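Local coordinates for protein endonuclease V (Bacillus subtilis, PDB 3GA2) that probably repairs deaminated DNA as a magnesium-dependent endonuclease, nicking the double strand at the second phosphodiester bond 3' to a deoxyinosine, at residues K145-L148 against C153-V156; G163-I168 against S200-T205; Q15-V20 against L91-L96; C60-I65 against I100-K105. The protein carries 1 engineered substitution. One frame throughout, in Å; residues are numbered along the deposited sequence.

Contact 1: residues K145-L148 against C153-V156; sequences KTYL and CDFV
The long loop between strand 140-144 and strand 165-170 of this RNase H-like fold doubles back on itself where Y147 meets C153 and F155. The turn carries no regular helix or strand, and CA of Y147 lies 8.5 Å from CA of F155, so side chains bridge the two arms. Y147 reaches across with CG anti to its own backbone N (chi1 179°), which carries the phenol out to the far arm. There Y147 OH donates to the backbone O of C153 at 2.6 Å; the carbonyl sits near the plane of the ring at its edge, while the hydroxyl lies 45° out of the carbonyl plane. One face of the same ring takes the edge of F155 in a T-shaped (edge-to-face) pair, with centroids 4.7 Å apart and planes at 69°. With a leucine in place of Y147, the C153 carbonyl would probably lose this donor and the F155 edge the flat surface it rests on. F189 of strand 188-194 meets both rings, edge-to-face with F155, and I168 of strand 165-170 touches both as well, so the loop is packed against the sheet. At the first end of the turn, K145 forms salt bridges with D116, a predicted magnesium ligand, and with D223. F155 CD2 stands 3.3 Å above the plane of the Y147 ring, over its centre.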
loop_
_atom_site.group_PDB
_atom_site.type_symbol
_atom_site.label_atom_id
_atom_site.label_comp_id
_atom_site.label_asym_id
_atom_site.label_seq_id
_atom_site.Cartn_x
_atom_site.Cartn_y
_atom_site.Cartn_z
ATOM N N LYS A 145 -4.132 -0.339 -8.284
ATOM C CA LYS A 145 -4.721 -0.999 -9.454
ATOM C C LYS A 145 -5.520 -0.021 -10.303
ATOM O O LYS A 145 -5.817 -0.295 -11.463
ATOM C CB LYS A 145 -5.657 -2.130 -9.023
ATOM C CG LYS A 145 -5.021 -3.232 -8.200
ATOM C CD LYS A 145 -6.100 -4.142 -7.619
ATOM C CE LYS A 145 -5.513 -5.174 -6.680
ATOM N NZ LYS A 145 -6.566 -6.037 -6.085
ATOM N N THR A 146 -5.893 1.110 -9.716
ATOM C CA THR A 146 -6.668 2.110 -10.438
ATOM C C THR A 146 -6.014 3.472 -10.307
ATOM O O THR A 146 -5.369 3.776 -9.298
ATOM C CB THR A 146 -8.107 2.207 -9.902
ATOM O OG1 THR A 146 -8.083 2.674 -8.548
ATOM C CG2 THR A 146 -8.789 0.845 -9.952
ATOM N N TYR A 147 -6.200 4.297 -11.330
ATOM C CA TYR A 147 -5.614 5.623 -11.355
ATOM C C TYR A 147 -6.441 6.687 -10.656
ATOM O O TYR A 147 -7.618 6.873 -10.955
ATOM C CB TYR A 147 -5.373 6.058 -12.799
ATOM C CG TYR A 147 -4.781 7.446 -12.922
ATOM C CD1 TYR A 147 -3.490 7.717 -12.470
ATOM C CD2 TYR A 147 -5.511 8.484 -13.508
ATOM C CE1 TYR A 147 -2.934 8.988 -12.603
ATOM C CE2 TYR A 147 -4.969 9.758 -13.645
ATOM C CZ TYR A 147 -3.680 10.002 -13.192
ATOM O OH TYR A 147 -3.142 11.255 -13.341
ATOM N N LEU A 148 -5.804 7.391 -9.729
ATOM C CA LEU A 148 -6.446 8.472 -8.994
ATOM C C LEU A 148 -6.105 9.773 -9.720
ATOM O O LEU A 148 -4.973 10.255 -9.637
ATOM C CB LEU A 148 -5.907 8.517 -7.563
ATOM C CG LEU A 148 -6.508 9.590 -6.650
ATOM C CD1 LEU A 148 -7.999 9.341 -6.471
ATOM C CD2 LEU A 148 -5.799 9.561 -5.303
ATOM N N CYS A 153 -5.307 16.057 -13.888
ATOM C CA CYS A 153 -4.160 15.590 -14.657
ATOM C C CYS A 153 -4.293 14.128 -15.053
ATOM O O CYS A 153 -4.594 13.273 -14.224
ATOM C CB CYS A 153 -2.879 15.791 -13.849
ATOM S SG CYS A 153 -2.475 17.531 -13.565
ATOM N N ASP A 154 -4.071 13.849 -16.330
ATOM C CA ASP A 154 -4.164 12.488 -16.821
ATOM C C ASP A 154 -2.763 11.965 -17.085
ATOM O O ASP A 154 -1.850 12.732 -17.390
ATOM C CB ASP A 154 -4.997 12.438 -18.100
ATOM C CG ASP A 154 -5.158 11.030 -18.631
ATOM O OD1 ASP A 154 -5.592 10.144 -17.860
ATOM O OD2 ASP A 154 -4.852 10.806 -19.821
ATOM N N PHE A 155 -2.595 10.656 -16.965
ATOM C CA PHE A 155 -1.294 10.049 -17.180
ATOM C C PHE A 155 -1.097 9.656 -18.634
ATOM O O PHE A 155 -2.055 9.586 -19.408
ATOM C CB PHE A 155 -1.141 8.816 -16.285
ATOM C CG PHE A 155 -2.042 7.676 -16.658
ATOM C CD1 PHE A 155 -1.644 6.744 -17.610
ATOM C CD2 PHE A 155 -3.290 7.531 -16.056
ATOM C CE1 PHE A 155 -2.469 5.684 -17.957
ATOM C CE2 PHE A 155 -4.127 6.472 -16.397
ATOM C CZ PHE A 155 -3.716 5.545 -17.350
ATOM N N VAL A 156 0.156 9.417 -19.001
ATOM C CA VAL A 156 0.492 9.003 -20.353
ATOM C C VAL A 156 0.589 7.489 -20.327
ATOM O O VAL A 156 1.278 6.921 -19.480
ATOM C CB VAL A 156 1.845 9.586 -20.807
ATOM C CG1 VAL A 156 2.226 9.013 -22.165
ATOM C CG2 VAL A 156 1.759 11.100 -20.883
#

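Contact 2: residues G163-I168 against S200-T205; sequences GAYTDI and SSYQIT
The nearest CA pair across the contact, G163 and Y202, is 8.8 Å apart, and G163 adopts a positive phi (90°) at which a CB would jam against the preceding carbonyl. Y202 spans the gap from helix 198-207: its OH donates to the backbone O of G163 at 2.6 Å, in the carbonyl plane and on a lone pair, with a C=O...donor angle of 130°. The Y165 side chain crosses that of Y202 at roughly a right angle, with Y165 CD2 3.6 Å from Y202 CE2. The rings are 5.0 Å apart at their centroids and inclined at 59°, an oblique meeting. R177 of the neighbouring strand 173-179 adds a cation-pi contact to Y165. Within the helix, T205 OG1 donates to S201 O at 2.8 Å, and T205 N reaches that oxygen from the other face of its carbonyl plane. Y202 also touches L179 and L190, so its ring lies over the sheet. The arrangement is that of a helix lying on strands 140-144 and 188-194 of the mixed sheet in an RNase H-like fold, with Y202 reaching over strand 173-179 toward the edge strand 165-170.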
loop_
_atom_site.group_PDB
_atom_site.type_symbol
_atom_site.label_atom_id
_atom_site.label_comp_id
_atom_site.label_asym_id
_atom_site.label_seq_id
_atom_site.Cartn_x
_atom_site.Cartn_y
_atom_site.Cartn_z
ATOM N N GLY A 163 8.018 -3.436 -17.798
ATOM C CA GLY A 163 8.943 -2.520 -17.161
ATOM C C GLY A 163 8.827 -1.098 -17.674
ATOM O O GLY A 163 9.443 -0.182 -17.125
ATOM N N ALA A 164 8.039 -0.901 -18.728
ATOM C CA ALA A 164 7.860 0.434 -19.296
ATOM C C ALA A 164 7.075 1.311 -18.329
ATOM O O ALA A 164 6.215 0.821 -17.606
ATOM C CB ALA A 164 7.123 0.342 -20.632
ATOM N N TYR A 165 7.358 2.607 -18.325
ATOM C CA TYR A 165 6.654 3.498 -17.417
ATOM C C TYR A 165 6.635 4.934 -17.908
ATOM O O TYR A 165 7.348 5.297 -18.838
ATOM C CB TYR A 165 7.318 3.442 -16.036
ATOM C CG TYR A 165 8.699 4.059 -16.001
ATOM C CD1 TYR A 165 8.857 5.423 -15.792
ATOM C CD2 TYR A 165 9.843 3.286 -16.194
ATOM C CE1 TYR A 165 10.110 6.009 -15.774
ATOM C CE2 TYR A 165 11.115 3.866 -16.179
ATOM C CZ TYR A 165 11.237 5.230 -15.965
ATOM O OH TYR A 165 12.471 5.835 -15.931
ATOM N N THR A 166 5.795 5.744 -17.275
ATOM C CA THR A 166 5.699 7.157 -17.593
ATOM C C THR A 166 5.514 7.841 -16.252
ATOM O O THR A 166 4.860 7.296 -15.365
ATOM C CB THR A 166 4.480 7.482 -18.493
ATOM O OG1 THR A 166 3.271 7.146 -17.799
ATOM C CG2 THR A 166 4.556 6.703 -19.802
ATOM N N ASP A 167 6.101 9.021 -16.096
ATOM C CA ASP A 167 5.975 9.751 -14.845
ATOM C C ASP A 167 4.666 10.517 -14.828
ATOM O O ASP A 167 4.291 11.141 -15.820
ATOM C CB ASP A 167 7.121 10.754 -14.662
ATOM C CG ASP A 167 8.448 10.088 -14.388
ATOM O OD1 ASP A 167 8.454 8.981 -13.814
ATOM O OD2 ASP A 167 9.492 10.682 -14.728
ATOM N N ILE A 168 3.972 10.456 -13.700
ATOM C CA ILE A 168 2.722 11.178 -13.543
ATOM C C ILE A 168 3.143 12.477 -12.878
ATOM O O ILE A 168 3.519 12.485 -11.709
ATOM C CB ILE A 168 1.768 10.413 -12.632
ATOM C CG1 ILE A 168 1.492 9.038 -13.236
ATOM C CG2 ILE A 168 0.474 11.204 -12.440
ATOM C CD1 ILE A 168 0.847 8.061 -12.273
ATOM N N SER A 200 14.102 3.347 -6.462
ATOM C CA SER A 200 14.137 2.114 -5.693
ATOM C C SER A 200 12.756 1.476 -5.661
ATOM O O SER A 200 12.635 0.261 -5.736
ATOM C CB SER A 200 14.625 2.386 -4.269
ATOM O OG SER A 200 15.909 3.005 -4.278
ATOM N N SER A 201 11.713 2.293 -5.541
ATOM C CA SER A 201 10.357 1.763 -5.515
ATOM C C SER A 201 10.113 1.006 -6.805
ATOM O O SER A 201 9.512 -0.067 -6.811
ATOM C CB SER A 201 9.341 2.897 -5.383
ATOM O OG SER A 201 9.428 3.504 -4.113
ATOM N N TYR A 202 10.586 1.588 -7.900
ATOM C CA TYR A 202 10.446 0.994 -9.220
ATOM C C TYR A 202 11.250 -0.295 -9.364
ATOM O O TYR A 202 10.741 -1.293 -9.870
ATOM C CB TYR A 202 10.882 2.000 -10.292
ATOM C CG TYR A 202 11.034 1.397 -11.671
ATOM C CD1 TYR A 202 12.283 0.980 -12.133
ATOM C CD2 TYR A 202 9.932 1.228 -12.506
ATOM C CE1 TYR A 202 12.436 0.412 -13.393
ATOM C CE2 TYR A 202 10.072 0.658 -13.774
ATOM C CZ TYR A 202 11.325 0.254 -14.210
ATOM O OH TYR A 202 11.476 -0.291 -15.468
ATOM N N GLN A 203 12.501 -0.271 -8.919
ATOM C CA GLN A 203 13.369 -1.446 -9.019
ATOM C C GLN A 203 12.883 -2.611 -8.173
ATOM O O GLN A 203 12.925 -3.764 -8.608
ATOM C CB GLN A 203 14.798 -1.095 -8.603
ATOM C CG GLN A 203 15.536 -0.158 -9.547
ATOM C CD GLN A 203 15.563 -0.659 -10.980
ATOM O OE1 GLN A 203 15.732 -1.853 -11.234
ATOM N NE2 GLN A 203 15.415 0.260 -11.929
ATOM N N ILE A 204 12.443 -2.317 -6.954
ATOM C CA ILE A 204 11.945 -3.362 -6.073
ATOM C C ILE A 204 10.660 -3.954 -6.651
ATOM O O ILE A 204 10.472 -5.171 -6.639
ATOM C CB ILE A 204 11.662 -2.818 -4.652
ATOM C CG1 ILE A 204 12.977 -2.407 -3.979
ATOM C CG2 ILE A 204 10.948 -3.878 -3.818
ATOM C CD1 ILE A 204 12.806 -1.826 -2.581
ATOM N N THR A 205 9.779 -3.099 -7.168
ATOM C CA THR A 205 8.521 -3.577 -7.741
ATOM C C THR A 205 8.763 -4.516 -8.920
ATOM O O THR A 205 8.180 -5.600 -8.987
ATOM C CB THR A 205 7.620 -2.402 -8.202
ATOM O OG1 THR A 205 7.222 -1.631 -7.061
ATOM C CG2 THR A 205 6.367 -2.927 -8.905
#

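Contact 3: residues Q15-V20 against L91-L96; sequences QDFLQV and LAFREL
F93 is the residue of segment 91-96 that meets helix 14-25, through F17 and V20. Just before it, A92 is buried and touches V128 of helix 128-136. At F93, CG stands anti to the carbonyl carbon (chi1 -71°), a torsion that directs the ring to the N-terminal helix. F17 comes edge-on over one face of that ring, offset toward the rim, in a T-shaped pair with planes at 83° and centroids 4.9 Å apart; F17 CD2 approaches F93 CG to 3.5 Å. V20, one helical turn after F17, meets the ring at its edge instead, with CG1 3.8 Å from F93 CE2. Replacing F93 by an alanine removes the ring and would probably open a gap beneath the F17 edge and beside V20. The helix 14-25 is fastened through these contacts to the bend that leads into helix 96-105 of the RNase H-like domain. Neighbouring aromatics extend the cluster: F90 stacks on F17, and H131 makes an edge-to-face pair with F93. Past F93, E95 gives its OE2 to the hydroxyl of Y49. L96 N, leading into helix 96-105, donates to A92 O at 2.9 Å, an oxygen that also accepts from E95 N, while the L96 side chain packs on H131 and F135.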
loop_
_atom_site.group_PDB
_atom_site.type_symbol
_atom_site.label_atom_id
_atom_site.label_comp_id
_atom_site.label_asym_id
_atom_site.label_seq_id
_atom_site.Cartn_x
_atom_site.Cartn_y
_atom_site.Cartn_z
ATOM N N GLN A 15 -11.869 18.286 9.597
ATOM C CA GLN A 15 -10.777 19.147 10.041
ATOM C C GLN A 15 -9.712 18.345 10.781
ATOM O O GLN A 15 -8.514 18.572 10.604
ATOM C CB GLN A 15 -11.314 20.250 10.958
ATOM C CG GLN A 15 -10.229 21.091 11.620
ATOM C CD GLN A 15 -9.429 21.913 10.627
ATOM O OE1 GLN A 15 -8.452 22.571 10.993
ATOM N NE2 GLN A 15 -9.840 21.884 9.361
ATOM N N ASP A 16 -10.161 17.411 11.615
ATOM C CA ASP A 16 -9.256 16.573 12.393
ATOM C C ASP A 16 -8.350 15.757 11.469
ATOM O O ASP A 16 -7.132 15.725 11.647
ATOM C CB ASP A 16 -10.055 15.619 13.292
ATOM C CG ASP A 16 -11.094 16.337 14.142
ATOM O OD1 ASP A 16 -10.719 17.245 14.914
ATOM O OD2 ASP A 16 -12.289 15.982 14.038
ATOM N N PHE A 17 -8.956 15.100 10.484
ATOM C CA PHE A 17 -8.210 14.281 9.538
ATOM C C PHE A 17 -7.188 15.100 8.745
ATOM O O PHE A 17 -6.053 14.663 8.548
ATOM C CB PHE A 17 -9.165 13.568 8.575
ATOM C CG PHE A 17 -10.123 12.628 9.254
ATOM C CD1 PHE A 17 -11.338 13.090 9.753
ATOM C CD2 PHE A 17 -9.798 11.284 9.419
ATOM C CE1 PHE A 17 -12.216 12.227 10.407
ATOM C CE2 PHE A 17 -10.669 10.410 10.072
ATOM C CZ PHE A 17 -11.882 10.883 10.568
ATOM N N LEU A 18 -7.586 16.285 8.291
ATOM C CA LEU A 18 -6.678 17.136 7.527
ATOM C C LEU A 18 -5.472 17.570 8.342
ATOM O O LEU A 18 -4.361 17.672 7.819
ATOM C CB LEU A 18 -7.396 18.387 7.006
ATOM C CG LEU A 18 -8.039 18.312 5.622
ATOM C CD1 LEU A 18 -6.999 17.853 4.601
ATOM C CD2 LEU A 18 -9.207 17.363 5.650
ATOM N N GLN A 19 -5.691 17.829 9.624
ATOM C CA GLN A 19 -4.609 18.265 10.494
ATOM C C GLN A 19 -3.567 17.165 10.649
ATOM O O GLN A 19 -2.368 17.432 10.646
ATOM C CB GLN A 19 -5.158 18.662 11.865
ATOM C CG GLN A 19 -4.184 19.493 12.679
ATOM C CD GLN A 19 -3.974 20.881 12.092
ATOM O OE1 GLN A 19 -3.069 21.609 12.498
ATOM N NE2 GLN A 19 -4.820 21.256 11.135
ATOM N N VAL A 20 -4.029 15.925 10.790
ATOM C CA VAL A 20 -3.121 14.791 10.932
ATOM C C VAL A 20 -2.320 14.617 9.641
ATOM O O VAL A 20 -1.106 14.467 9.682
ATOM C CB VAL A 20 -3.892 13.480 11.237
ATOM C CG1 VAL A 20 -2.925 12.304 11.311
ATOM C CG2 VAL A 20 -4.645 13.614 12.556
ATOM N N LEU A 91 -9.912 7.152 3.593
ATOM C CA LEU A 91 -9.925 5.702 3.704
ATOM C C LEU A 91 -8.788 5.180 4.578
ATOM O O LEU A 91 -8.998 4.319 5.431
ATOM C CB LEU A 91 -9.820 5.076 2.317
ATOM C CG LEU A 91 -9.832 3.548 2.274
ATOM C CD1 LEU A 91 -11.144 3.026 2.857
ATOM C CD2 LEU A 91 -9.656 3.080 0.836
ATOM N N ALA A 92 -7.587 5.705 4.360
ATOM C CA ALA A 92 -6.415 5.279 5.115
ATOM C C ALA A 92 -6.638 5.264 6.624
ATOM O O ALA A 92 -6.154 4.367 7.318
ATOM C CB ALA A 92 -5.229 6.165 4.779
ATOM N N PHE A 93 -7.365 6.254 7.137
ATOM C CA PHE A 93 -7.615 6.315 8.575
ATOM C C PHE A 93 -8.437 5.135 9.081
ATOM O O PHE A 93 -8.204 4.642 10.185
ATOM C CB PHE A 93 -8.310 7.626 8.961
ATOM C CG PHE A 93 -7.421 8.835 8.861
ATOM C CD1 PHE A 93 -7.164 9.426 7.629
ATOM C CD2 PHE A 93 -6.834 9.378 10.001
ATOM C CE1 PHE A 93 -6.336 10.544 7.533
ATOM C CE2 PHE A 93 -6.005 10.493 9.914
ATOM C CZ PHE A 93 -5.755 11.079 8.678
ATOM N N ARG A 94 -9.395 4.671 8.289
ATOM C CA ARG A 94 -10.196 3.541 8.734
ATOM C C ARG A 94 -9.582 2.196 8.374
ATOM O O ARG A 94 -10.201 1.152 8.573
ATOM C CB ARG A 94 -11.625 3.630 8.191
ATOM C CG ARG A 94 -11.763 3.820 6.701
ATOM C CD ARG A 94 -13.238 3.740 6.308
ATOM N NE ARG A 94 -13.475 4.164 4.931
ATOM C CZ ARG A 94 -13.430 5.426 4.517
ATOM N NH1 ARG A 94 -13.159 6.401 5.375
ATOM N NH2 ARG A 94 -13.660 5.714 3.242
ATOM N N GLU A 95 -8.359 2.220 7.851
ATOM C CA GLU A 95 -7.674 0.984 7.486
ATOM C C GLU A 95 -6.483 0.752 8.403
ATOM O O GLU A 95 -6.186 -0.378 8.766
ATOM C CB GLU A 95 -7.181 1.045 6.040
ATOM C CG GLU A 95 -8.271 1.222 5.010
ATOM C CD GLU A 95 -7.725 1.189 3.596
ATOM O OE1 GLU A 95 -6.824 1.994 3.288
ATOM O OE2 GLU A 95 -8.202 0.360 2.794
ATOM N N LEU A 96 -5.816 1.839 8.775
ATOM C CA LEU A 96 -4.645 1.775 9.629
ATOM C C LEU A 96 -4.794 0.901 10.871
ATOM O O LEU A 96 -3.914 0.091 11.166
ATOM C CB LEU A 96 -4.208 3.185 10.016
ATOM C CG LEU A 96 -3.078 3.780 9.168
ATOM C CD1 LEU A 96 -3.326 3.488 7.698
ATOM C CD2 LEU A 96 -2.980 5.286 9.413
#

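Contact 4: residues C60-I65 against I100-K105; sequences CCIIVI and IEAAKK
I62 presses its CD1 methyl onto A102 and A103, and this is the tight part of the contact between strand 55-66 and helix 96-105. The local axes pass 8.2 Å apart and cross at -36°, with strand and helix running in broadly the same sense. CD1 of I62 is anti to CA about the CB-CG1 bond (chi2 178°), which carries it to 3.5 Å from A103 N and 3.7 Å from A102 CB. A103 CB is a looser neighbour of CD1 at 4.1 Å. C60 meets A102 more lightly, its SG lying 4.1 Å from A102 CB. Across the helix, the character changes: K104 turns away from the strand into solvent and reaches E101 OE2 only in a long salt bridge, K104 NZ being 3.7 Å from it. K105, also exposed, sends its amine to the backbone O of H77. The strand side stays buried, with V76 and A43 of the flanking strands and L106 also touching I62. Such helix-on-sheet packing belongs to the RNase H-like core. With no hydrogen bond across it, the contact is apolar, made by the I62 CD1 methyl, the C60 sulfur, the alanine methyls and the helix backbone at A103, and the small alanine side chains are consistent with the close approach of the local axes.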
loop_
_atom_site.group_PDB
_atom_site.type_symbol
_atom_site.label_atom_id
_atom_site.label_comp_id
_atom_site.label_asym_id
_atom_site.label_seq_id
_atom_site.Cartn_x
_atom_site.Cartn_y
_atom_site.Cartn_z
ATOM N N CYS A 60 -7.305 -7.488 7.005
ATOM C CA CYS A 60 -6.012 -7.102 6.461
ATOM C C CYS A 60 -5.050 -8.270 6.561
ATOM O O CYS A 60 -4.900 -8.867 7.625
ATOM C CB CYS A 60 -5.423 -5.918 7.231
ATOM S SG CYS A 60 -3.666 -5.612 6.844
ATOM N N CYS A 61 -4.408 -8.597 5.446
ATOM C CA CYS A 61 -3.438 -9.678 5.411
ATOM C C CYS A 61 -2.071 -9.120 5.061
ATOM O O CYS A 61 -1.938 -8.242 4.205
ATOM C CB CYS A 61 -3.801 -10.727 4.358
ATOM S SG CYS A 61 -5.240 -11.752 4.717
ATOM N N ILE A 62 -1.056 -9.635 5.736
ATOM C CA ILE A 62 0.314 -9.242 5.475
ATOM C C ILE A 62 1.031 -10.533 5.118
ATOM O O ILE A 62 1.000 -11.503 5.877
ATOM C CB ILE A 62 0.983 -8.604 6.710
ATOM C CG1 ILE A 62 0.322 -7.260 7.027
ATOM C CG2 ILE A 62 2.478 -8.406 6.455
ATOM C CD1 ILE A 62 0.887 -6.566 8.256
ATOM N N ILE A 63 1.648 -10.550 3.944
ATOM C CA ILE A 63 2.382 -11.714 3.478
ATOM C C ILE A 63 3.842 -11.306 3.406
ATOM O O ILE A 63 4.176 -10.349 2.716
ATOM C CB ILE A 63 1.940 -12.136 2.067
ATOM C CG1 ILE A 63 0.421 -12.281 2.019
ATOM C CG2 ILE A 63 2.623 -13.439 1.683
ATOM C CD1 ILE A 63 -0.127 -13.350 2.945
ATOM N N VAL A 64 4.700 -12.020 4.126
ATOM C CA VAL A 64 6.124 -11.724 4.132
ATOM C C VAL A 64 6.851 -12.763 3.294
ATOM O O VAL A 64 6.648 -13.960 3.479
ATOM C CB VAL A 64 6.703 -11.771 5.566
ATOM C CG1 VAL A 64 8.142 -11.290 5.563
ATOM C CG2 VAL A 64 5.858 -10.906 6.502
ATOM N N ILE A 65 7.673 -12.318 2.350
ATOM C CA ILE A 65 8.426 -13.268 1.545
ATOM C C ILE A 65 9.919 -13.030 1.714
ATOM O O ILE A 65 10.339 -11.969 2.175
ATOM C CB ILE A 65 8.078 -13.176 0.035
ATOM C CG1 ILE A 65 8.483 -11.812 -0.522
ATOM C CG2 ILE A 65 6.577 -13.416 -0.171
ATOM C CD1 ILE A 65 8.600 -11.789 -2.028
ATOM N N ILE A 100 -2.130 -1.892 11.498
ATOM C CA ILE A 100 -1.239 -1.876 12.645
ATOM C C ILE A 100 -1.389 -3.159 13.449
ATOM O O ILE A 100 -0.400 -3.748 13.876
ATOM C CB ILE A 100 -1.545 -0.677 13.557
ATOM C CG1 ILE A 100 -1.522 0.611 12.737
ATOM C CG2 ILE A 100 -0.529 -0.615 14.689
ATOM C CD1 ILE A 100 -0.247 0.806 11.953
ATOM N N GLU A 101 -2.631 -3.584 13.653
ATOM C CA GLU A 101 -2.906 -4.805 14.403
ATOM C C GLU A 101 -2.198 -6.004 13.792
ATOM O O GLU A 101 -1.581 -6.802 14.502
ATOM C CB GLU A 101 -4.409 -5.082 14.439
ATOM C CG GLU A 101 -5.054 -4.776 15.775
ATOM C CD GLU A 101 -4.333 -5.454 16.921
ATOM O OE1 GLU A 101 -4.128 -6.687 16.851
ATOM O OE2 GLU A 101 -3.971 -4.755 17.890
ATOM N N ALA A 102 -2.304 -6.127 12.472
ATOM C CA ALA A 102 -1.684 -7.226 11.745
ATOM C C ALA A 102 -0.167 -7.142 11.858
ATOM O O ALA A 102 0.494 -8.129 12.174
ATOM C CB ALA A 102 -2.111 -7.183 10.272
ATOM N N ALA A 103 0.377 -5.952 11.619
ATOM C CA ALA A 103 1.819 -5.744 11.697
ATOM C C ALA A 103 2.363 -6.136 13.072
ATOM O O ALA A 103 3.480 -6.651 13.184
ATOM C CB ALA A 103 2.153 -4.286 11.395
ATOM N N LYS A 104 1.571 -5.891 14.112
ATOM C CA LYS A 104 1.973 -6.222 15.478
ATOM C C LYS A 104 2.070 -7.728 15.703
ATOM O O LYS A 104 2.738 -8.191 16.632
ATOM C CB LYS A 104 0.995 -5.581 16.474
ATOM C CG LYS A 104 1.041 -4.058 16.407
ATOM C CD LYS A 104 -0.158 -3.387 17.046
ATOM C CE LYS A 104 -0.048 -3.319 18.549
ATOM N NZ LYS A 104 -1.219 -2.581 19.100
ATOM N N LYS A 105 1.425 -8.498 14.837
ATOM C CA LYS A 105 1.462 -9.946 14.961
ATOM C C LYS A 105 2.693 -10.549 14.290
ATOM O O LYS A 105 3.028 -11.707 14.528
ATOM C CB LYS A 105 0.192 -10.548 14.358
ATOM C CG LYS A 105 -1.097 -10.107 15.045
ATOM C CD LYS A 105 -2.303 -10.731 14.368
ATOM C CE LYS A 105 -3.589 -10.430 15.114
ATOM N NZ LYS A 105 -4.721 -11.225 14.554
#

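Overall arrangement
Contacts 1 and 2 are joined directly: V156 O and T166 OG1 lie 2.6 Å apart, a probable hydrogen bond. Contact 4 lies on the other side of the chain's centre from both, its centre 28 Å from that of contact 1 and 25 Å from that of contact 2, yet contacts 2 and 4 reach the same sheet. Contacts 3 and 4 interleave along the chain; 91-96 is followed closely by 100-105, with no other touch, and the centres are 20 Å apart. In contact 4 the C60 side chain is about 7 Å from that of D46 and about 9 Å from that of D116, both predicted magnesium ligands; K145 of contact 1 reaches D116 directly.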